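Type IV pilus biogenesis factor PilY1 (PDB 3HX6) primes type IV pilus assembly, supports adhesion to host cells and appears to regulate pilus retraction in twitching motility through calcium binding and release by its C-terminal domain. Local coordinates at residues 200-205 / 262-267; 208-213 / 228-233. The protein carries 3 engineered substitutions. One frame throughout, in Å; residues are numbered along the deposited sequence.

Interaction 1 of 2, residues 200-205 / 262-267; sequences VARLHN and DGVADY. With CA (calcium ion), chain C.
Val264 and His204 meet where the chain leaving strand 199-202 touches a calcium-binding loop, an instance of a metal site with a second shell. Val264 sets its CG1 over the middle of the imidazole, 3.6 Å from the ring centroid and only 5° off the normal, a CH-pi contact. That branch stands anti to the backbone N (chi1 -178°), while CG2 turns toward the Arg202 side chain, which lies alongside and carries its guanidinium to a salt bridge with Glu69.

At the ring edge, His204 NE2 donates in plane to Asp266 OD1 at 2.7 Å, almost straight at 170°. ND1 bonds Asp298, so hydrogen bonds at both nitrogens fix the ring's rotation. The backbones are tied by Ala265 N to Arg202 O at 2.9 Å, and one water links His204 N to Ala265 O, another Arg202 N to Gly263 O. Ala265 CB also packs on Leu203 CD2.

Calcium is held by both carboxylate oxygens of Asp266, by Val264 O at 2.4 Å, Asp262 OD1 and a water; Asp258 and Asn260 complete the site, a spacing that resembles the calcium loop of EF-hands. Asp262 OD1 also accepts from Val264 N, an Asx turn. Asp266 OD1 thus serves calcium and imidazole together, and its negative charge would probably polarise His204, consistent with a second-shell residue that positions a bidentate ligand.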
ATOM      1  N   VAL A 200     -10.821   0.662 -21.074  1.00 15.28           N
ATOM      2  CA  VAL A 200      -9.965   1.489 -21.904  1.00 14.54           C
ATOM      3  C   VAL A 200      -8.686   0.693 -22.048  1.00 13.96           C
ATOM      4  O   VAL A 200      -8.043   0.366 -21.055  1.00 13.65           O
ATOM      5  CB  VAL A 200      -9.666   2.830 -21.237  1.00 14.14           C
ATOM      6  CG1 VAL A 200      -8.682   3.624 -22.092  1.00 13.15           C
ATOM      7  CG2 VAL A 200     -10.966   3.607 -21.055  1.00 13.63           C
ATOM      8  N   ALA A 201      -8.311   0.371 -23.278  1.00 13.97           N
ATOM      9  CA  ALA A 201      -7.116  -0.437 -23.457  1.00 15.50           C
ATOM     10  C   ALA A 201      -6.413  -0.245 -24.780  1.00 13.26           C
ATOM     11  O   ALA A 201      -6.954   0.331 -25.719  1.00 12.90           O
ATOM     12  CB  ALA A 201      -7.470  -1.912 -23.271  1.00 12.39           C
ATOM     13  N   ARG A 202      -5.186  -0.739 -24.826  1.00 12.89           N
ATOM     14  CA  ARG A 202      -4.373  -0.670 -26.024  1.00 13.40           C
ATOM     15  C   ARG A 202      -4.679  -1.924 -26.827  1.00 13.09           C
ATOM     16  O   ARG A 202      -4.667  -3.031 -26.284  1.00 11.51           O
ATOM     17  CB  ARG A 202      -2.890  -0.643 -25.653  1.00 14.14           C
ATOM     18  CG  ARG A 202      -1.954  -0.660 -26.848  1.00 16.67           C
ATOM     19  CD  ARG A 202      -2.154   0.549 -27.736  1.00 20.23           C
ATOM     20  NE  ARG A 202      -0.895   0.960 -28.349  1.00 26.57           N
ATOM     21  CZ  ARG A 202      -0.205   0.232 -29.218  1.00 27.88           C
ATOM     22  NH1 ARG A 202      -0.649  -0.961 -29.598  1.00 28.52           N
ATOM     23  NH2 ARG A 202       0.941   0.693 -29.697  1.00 30.46           N
ATOM     24  N   LEU A 203      -4.957  -1.753 -28.113  1.00 11.57           N
ATOM     25  CA  LEU A 203      -5.273  -2.894 -28.958  1.00 13.84           C
ATOM     26  C   LEU A 203      -4.221  -3.120 -30.032  1.00 14.29           C
ATOM     27  O   LEU A 203      -3.343  -2.271 -30.270  1.00 12.60           O
ATOM     28  CB  LEU A 203      -6.652  -2.715 -29.611  1.00 13.69           C
ATOM     29  CG  LEU A 203      -7.819  -2.429 -28.657  1.00 14.45           C
ATOM     30  CD1 LEU A 203      -9.125  -2.348 -29.444  1.00 14.60           C
ATOM     31  CD2 LEU A 203      -7.904  -3.510 -27.606  1.00 14.08           C
ATOM     32  N   HIS A 204      -4.319  -4.271 -30.682  1.00 12.12           N
ATOM     33  CA  HIS A 204      -3.374  -4.639 -31.719  1.00 14.29           C
ATOM     34  C   HIS A 204      -3.475  -3.805 -32.996  1.00 14.31           C
ATOM     35  O   HIS A 204      -2.739  -4.052 -33.946  1.00 11.22           O
ATOM     36  CB  HIS A 204      -3.517  -6.133 -32.036  1.00 13.54           C
ATOM     37  CG  HIS A 204      -2.834  -7.021 -31.042  1.00 15.12           C
ATOM     38  ND1 HIS A 204      -1.463  -7.159 -30.989  1.00 12.52           N
ATOM     39  CD2 HIS A 204      -3.327  -7.785 -30.036  1.00 12.40           C
ATOM     40  CE1 HIS A 204      -1.141  -7.969 -29.997  1.00 14.75           C
ATOM     41  NE2 HIS A 204      -2.254  -8.362 -29.401  1.00 12.76           N
ATOM     42  N   ASN A 205      -4.380  -2.827 -33.030  1.00 13.96           N
ATOM     43  CA  ASN A 205      -4.487  -1.982 -34.215  1.00 15.21           C
ATOM     44  C   ASN A 205      -3.570  -0.777 -34.008  1.00 16.56           C
ATOM     45  O   ASN A 205      -3.636   0.206 -34.740  1.00 17.18           O
ATOM     46  CB  ASN A 205      -5.940  -1.541 -34.456  1.00 16.23           C
ATOM     47  CG  ASN A 205      -6.401  -0.477 -33.489  1.00 16.77           C
ATOM     48  OD1 ASN A 205      -6.090  -0.526 -32.303  1.00 17.52           O
ATOM     49  ND2 ASN A 205      -7.160   0.489 -33.992  1.00 16.02           N
ATOM     50  N   ASP A 262       1.888  -7.873 -21.988  1.00 25.50           N
ATOM     51  CA  ASP A 262       2.591  -6.779 -22.650  1.00 21.27           C
ATOM     52  C   ASP A 262       1.746  -5.509 -22.686  1.00 19.18           C
ATOM     53  O   ASP A 262       2.124  -4.526 -23.317  1.00 21.04           O
ATOM     54  CB  ASP A 262       3.012  -7.180 -24.072  1.00 20.87           C
ATOM     55  CG  ASP A 262       1.826  -7.439 -24.993  1.00 20.14           C
ATOM     56  OD1 ASP A 262       0.673  -7.231 -24.557  1.00 15.66           O
ATOM     57  OD2 ASP A 262       2.054  -7.838 -26.157  1.00 16.47           O
ATOM     58  N   GLY A 263       0.600  -5.530 -22.012  1.00 17.34           N
ATOM     59  CA  GLY A 263      -0.249  -4.353 -21.981  1.00 16.32           C
ATOM     60  C   GLY A 263      -1.140  -4.158 -23.196  1.00 17.65           C
ATOM     61  O   GLY A 263      -1.857  -3.161 -23.294  1.00 16.86           O
ATOM     62  N   VAL A 264      -1.097  -5.100 -24.130  1.00 17.75           N
ATOM     63  CA  VAL A 264      -1.932  -5.011 -25.320  1.00 16.95           C
ATOM     64  C   VAL A 264      -2.990  -6.101 -25.241  1.00 17.03           C
ATOM     65  O   VAL A 264      -2.657  -7.278 -25.159  1.00 17.72           O
ATOM     66  CB  VAL A 264      -1.103  -5.212 -26.591  1.00 16.78           C
ATOM     67  CG1 VAL A 264      -1.991  -5.071 -27.820  1.00 14.62           C
ATOM     68  CG2 VAL A 264       0.027  -4.204 -26.620  1.00 16.17           C
ATOM     69  N   ALA A 265      -4.259  -5.705 -25.262  1.00 15.68           N
ATOM     70  CA  ALA A 265      -5.367  -6.653 -25.175  1.00 14.70           C
ATOM     71  C   ALA A 265      -5.394  -7.649 -26.333  1.00 14.04           C
ATOM     72  O   ALA A 265      -5.273  -7.268 -27.498  1.00 12.38           O
ATOM     73  CB  ALA A 265      -6.686  -5.897 -25.109  1.00 15.06           C
ATOM     74  N   ASP A 266      -5.576  -8.926 -26.003  1.00 12.38           N
ATOM     75  CA  ASP A 266      -5.610  -9.976 -27.015  1.00 12.72           C
ATOM     76  C   ASP A 266      -7.004 -10.534 -27.267  1.00 13.48           C
ATOM     77  O   ASP A 266      -7.342 -10.865 -28.404  1.00 14.68           O
ATOM     78  CB  ASP A 266      -4.670 -11.102 -26.610  1.00 11.58           C
ATOM     79  CG  ASP A 266      -3.270 -10.602 -26.334  1.00 13.07           C
ATOM     80  OD1 ASP A 266      -2.682  -9.968 -27.236  1.00 12.04           O
ATOM     81  OD2 ASP A 266      -2.764 -10.844 -25.221  1.00 12.04           O
ATOM     82  N   TYR A 267      -7.801 -10.638 -26.206  1.00 13.13           N
ATOM     83  CA  TYR A 267      -9.172 -11.138 -26.295  1.00 14.31           C
ATOM     84  C   TYR A 267     -10.069 -10.263 -25.438  1.00 13.11           C
ATOM     85  O   TYR A 267      -9.599  -9.518 -24.583  1.00 13.28           O
ATOM     86  CB  TYR A 267      -9.295 -12.557 -25.729  1.00 15.30           C
ATOM     87  CG  TYR A 267      -8.451 -13.624 -26.382  1.00 16.51           C
ATOM     88  CD1 TYR A 267      -8.769 -14.124 -27.643  1.00 15.12           C
ATOM     89  CD2 TYR A 267      -7.359 -14.172 -25.708  1.00 15.71           C
ATOM     90  CE1 TYR A 267      -8.024 -15.149 -28.216  1.00 16.71           C
ATOM     91  CE2 TYR A 267      -6.610 -15.194 -26.269  1.00 16.42           C
ATOM     92  CZ  TYR A 267      -6.946 -15.678 -27.519  1.00 15.62           C
ATOM     93  OH  TYR A 267      -6.201 -16.689 -28.061  1.00 18.59           O
TER
HETATM   94 CA    CA C   1      -1.061  -9.060 -25.334  1.00 20.24          CA
HETATM   95  O   HOH W   1      -4.070  -2.091 -22.568  1.00 29.81           O
HETATM   96  O   HOH W   2      -6.134  -5.888 -29.670  1.00 11.44           O
HETATM   97  O   HOH W   3       0.068  -8.561 -27.396  1.00 22.38           O

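Interaction 2 of 2, residues 208-213 / 228-233; sequences WAVVTG and IDMETG. Engineered in segment 228-233: Met230 (natural residue Leu).
A beta hairpin of a four-stranded antiparallel propeller sheet pairs strand 208-213 with the end of strand 223-229 at Val210 and Ile228, a hydrogen-bonded pair. Val210 N gives to Ile228 O at 2.6 Å and Ile228 N returns to Val210 O at 2.8 Å. The two side chains lie on the same face of the sheet, CB to CB 4.0 Å, where Trp181 of strand 178-184 packs on both.

Beyond Asp229 the chain bends out of the strand, yet Met230 N still reaches Trp208 O at 3.0 Å. Met230, an engineered residue, bends at chi2 (60°), bringing SD against Val210 CG2 at 3.7 Å, while its CB rests near that of Trp208. The indole leads away, its NE1 hydrogen-bonded to Glu69.

Asp229 organises the turn. Its OD2 accepts from Thr232 N at 2.9 Å, and OD1 accepts a hydrogen bond from a water that also donates to Trp208 O and accepts from Glu231 N. Gly233 N closes on Asp229 O. An Asx motif marks the end of the strand and the turn toward strand 235-241, within the up-and-down meander characteristic of a beta-propeller blade.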
ATOM      1  N   TRP A 208      -5.131   3.092 -28.668  1.00 15.01           N
ATOM      2  CA  TRP A 208      -5.924   2.901 -27.471  1.00 13.51           C
ATOM      3  C   TRP A 208      -7.377   3.076 -27.858  1.00 14.69           C
ATOM      4  O   TRP A 208      -7.703   3.896 -28.712  1.00 16.13           O
ATOM      5  CB  TRP A 208      -5.537   3.913 -26.402  1.00 13.81           C
ATOM      6  CG  TRP A 208      -4.291   3.520 -25.679  1.00 13.93           C
ATOM      7  CD1 TRP A 208      -3.011   3.560 -26.157  1.00 14.03           C
ATOM      8  CD2 TRP A 208      -4.216   2.951 -24.369  1.00 12.38           C
ATOM      9  NE1 TRP A 208      -2.140   3.046 -25.219  1.00 13.87           N
ATOM     10  CE2 TRP A 208      -2.856   2.667 -24.112  1.00 13.70           C
ATOM     11  CE3 TRP A 208      -5.169   2.657 -23.384  1.00 14.43           C
ATOM     12  CZ2 TRP A 208      -2.425   2.096 -22.909  1.00 12.42           C
ATOM     13  CZ3 TRP A 208      -4.740   2.089 -22.184  1.00 14.49           C
ATOM     14  CH2 TRP A 208      -3.376   1.816 -21.960  1.00 14.47           C
ATOM     15  N   ALA A 209      -8.252   2.308 -27.227  1.00 12.37           N
ATOM     16  CA  ALA A 209      -9.663   2.392 -27.543  1.00 13.58           C
ATOM     17  C   ALA A 209     -10.550   2.176 -26.339  1.00 12.91           C
ATOM     18  O   ALA A 209     -10.112   1.715 -25.280  1.00 11.95           O
ATOM     19  CB  ALA A 209     -10.016   1.362 -28.608  1.00 12.06           C
ATOM     20  N   VAL A 210     -11.809   2.542 -26.511  1.00 12.55           N
ATOM     21  CA  VAL A 210     -12.801   2.318 -25.483  1.00 13.25           C
ATOM     22  C   VAL A 210     -13.465   1.059 -25.993  1.00 13.25           C
ATOM     23  O   VAL A 210     -13.990   1.040 -27.107  1.00 14.47           O
ATOM     24  CB  VAL A 210     -13.839   3.442 -25.425  1.00 13.08           C
ATOM     25  CG1 VAL A 210     -15.049   2.993 -24.590  1.00 12.27           C
ATOM     26  CG2 VAL A 210     -13.205   4.689 -24.816  1.00 15.01           C
ATOM     27  N   VAL A 211     -13.404  -0.005 -25.206  1.00 12.93           N
ATOM     28  CA  VAL A 211     -14.022  -1.259 -25.598  1.00 12.79           C
ATOM     29  C   VAL A 211     -15.159  -1.526 -24.638  1.00 14.31           C
ATOM     30  O   VAL A 211     -14.949  -1.665 -23.436  1.00 14.55           O
ATOM     31  CB  VAL A 211     -12.999  -2.403 -25.564  1.00 11.69           C
ATOM     32  CG1 VAL A 211     -13.651  -3.703 -26.021  1.00 12.35           C
ATOM     33  CG2 VAL A 211     -11.821  -2.041 -26.477  1.00  6.50           C
ATOM     34  N   THR A 212     -16.372  -1.587 -25.172  1.00 13.05           N
ATOM     35  CA  THR A 212     -17.535  -1.795 -24.335  1.00 12.88           C
ATOM     36  C   THR A 212     -18.650  -2.529 -25.073  1.00 12.41           C
ATOM     37  O   THR A 212     -18.550  -2.774 -26.272  1.00 11.85           O
ATOM     38  CB  THR A 212     -18.056  -0.430 -23.847  1.00 14.21           C
ATOM     39  OG1 THR A 212     -19.058  -0.621 -22.846  1.00 15.40           O
ATOM     40  CG2 THR A 212     -18.627   0.368 -25.015  1.00 13.80           C
ATOM     41  N   GLY A 213     -19.701  -2.900 -24.345  1.00 12.74           N
ATOM     42  CA  GLY A 213     -20.829  -3.573 -24.964  1.00 11.79           C
ATOM     43  C   GLY A 213     -21.725  -2.493 -25.544  1.00 13.39           C
ATOM     44  O   GLY A 213     -21.680  -1.352 -25.078  1.00 13.63           O
ATOM     45  N   ILE A 228     -14.268   1.633 -29.820  1.00 16.15           N
ATOM     46  CA  ILE A 228     -14.245   3.050 -30.134  1.00 16.21           C
ATOM     47  C   ILE A 228     -12.850   3.643 -29.989  1.00 17.08           C
ATOM     48  O   ILE A 228     -12.231   3.528 -28.933  1.00 16.18           O
ATOM     49  CB  ILE A 228     -15.213   3.788 -29.191  1.00 16.64           C
ATOM     50  CG1 ILE A 228     -16.581   3.087 -29.228  1.00 16.59           C
ATOM     51  CG2 ILE A 228     -15.327   5.256 -29.590  1.00 16.23           C
ATOM     52  CD1 ILE A 228     -17.542   3.538 -28.148  1.00 16.46           C
ATOM     53  N   ASP A 229     -12.357   4.278 -31.046  1.00 15.46           N
ATOM     54  CA  ASP A 229     -11.033   4.888 -30.997  1.00 15.82           C
ATOM     55  C   ASP A 229     -11.018   5.924 -29.882  1.00 15.91           C
ATOM     56  O   ASP A 229     -11.853   6.833 -29.849  1.00 13.79           O
ATOM     57  CB  ASP A 229     -10.695   5.565 -32.329  1.00 16.49           C
ATOM     58  CG  ASP A 229      -9.292   6.151 -32.342  1.00 18.38           C
ATOM     59  OD1 ASP A 229      -8.321   5.370 -32.242  1.00 15.64           O
ATOM     60  OD2 ASP A 229      -9.165   7.390 -32.444  1.00 17.53           O
ATOM     61  N   MET A 230     -10.063   5.788 -28.970  1.00 16.84           N
ATOM     62  CA  MET A 230      -9.947   6.699 -27.839  1.00 18.15           C
ATOM     63  C   MET A 230      -9.882   8.164 -28.256  1.00 19.38           C
ATOM     64  O   MET A 230     -10.611   9.004 -27.729  1.00 19.08           O
ATOM     65  CB  MET A 230      -8.702   6.356 -27.013  1.00 20.45           C
ATOM     66  CG  MET A 230      -8.635   7.062 -25.666  1.00 20.93           C
ATOM     67  SD  MET A 230     -10.055   6.645 -24.606  1.00 23.05           S
ATOM     68  CE  MET A 230     -11.041   8.097 -24.734  1.00 21.09           C
ATOM     69  N   GLU A 231      -9.012   8.472 -29.209  1.00 20.62           N
ATOM     70  CA  GLU A 231      -8.852   9.848 -29.647  1.00 23.16           C
ATOM     71  C   GLU A 231     -10.034  10.442 -30.400  1.00 23.84           C
ATOM     72  O   GLU A 231     -10.521  11.522 -30.059  1.00 24.29           O
ATOM     73  CB  GLU A 231      -7.600   9.975 -30.522  1.00 25.52           C
ATOM     74  CG  GLU A 231      -7.391  11.369 -31.102  1.00 28.02           C
ATOM     75  CD  GLU A 231      -6.093  11.488 -31.879  1.00 30.78           C
ATOM     76  OE1 GLU A 231      -5.828  10.622 -32.742  1.00 31.50           O
ATOM     77  OE2 GLU A 231      -5.341  12.454 -31.634  1.00 33.81           O
ATOM     78  N   THR A 232     -10.498   9.720 -31.409  1.00 22.88           N
ATOM     79  CA  THR A 232     -11.567  10.189 -32.282  1.00 22.82           C
ATOM     80  C   THR A 232     -13.008   9.878 -31.912  1.00 21.34           C
ATOM     81  O   THR A 232     -13.908  10.629 -32.271  1.00 20.06           O
ATOM     82  CB  THR A 232     -11.318   9.671 -33.713  1.00 23.04           C
ATOM     83  OG1 THR A 232     -10.119  10.270 -34.225  1.00 27.06           O
ATOM     84  CG2 THR A 232     -12.480  10.014 -34.631  1.00 29.12           C
ATOM     85  N   GLY A 233     -13.234   8.778 -31.204  1.00 19.76           N
ATOM     86  CA  GLY A 233     -14.594   8.408 -30.864  1.00 16.64           C
ATOM     87  C   GLY A 233     -15.202   7.678 -32.051  1.00 17.27           C
ATOM     88  O   GLY A 233     -16.376   7.313 -32.045  1.00 16.69           O
TER
HETATM   89  O   HOH W   4      -6.922   6.385 -30.403  1.00 21.73           O

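Overall arrangement
Both contacts belong to one antiparallel sheet, ordered 199-202, 208-213, 223-229, 235-241, and their centres lie about 12 Å apart. Interaction 2 joins the two inner strands, whereas interaction 1 ties the outermost strand 199-202 to the calcium loop between strands 251-257 and 267-272 of the next sheet. Strand 208-213 connects them: Ala201 O probably accepts a hydrogen bond from Ala209 N at 2.8 Å, and Trp208 CD1 packs against Arg202 CD at 3.5 Å. Glu69 receives both Arg202 and Trp208. Calcium is bonded directly in interaction 1 but remains about 11 Å from the Trp208 side chain, so interaction 2 lies within the same sheet but takes no direct part in the metal site.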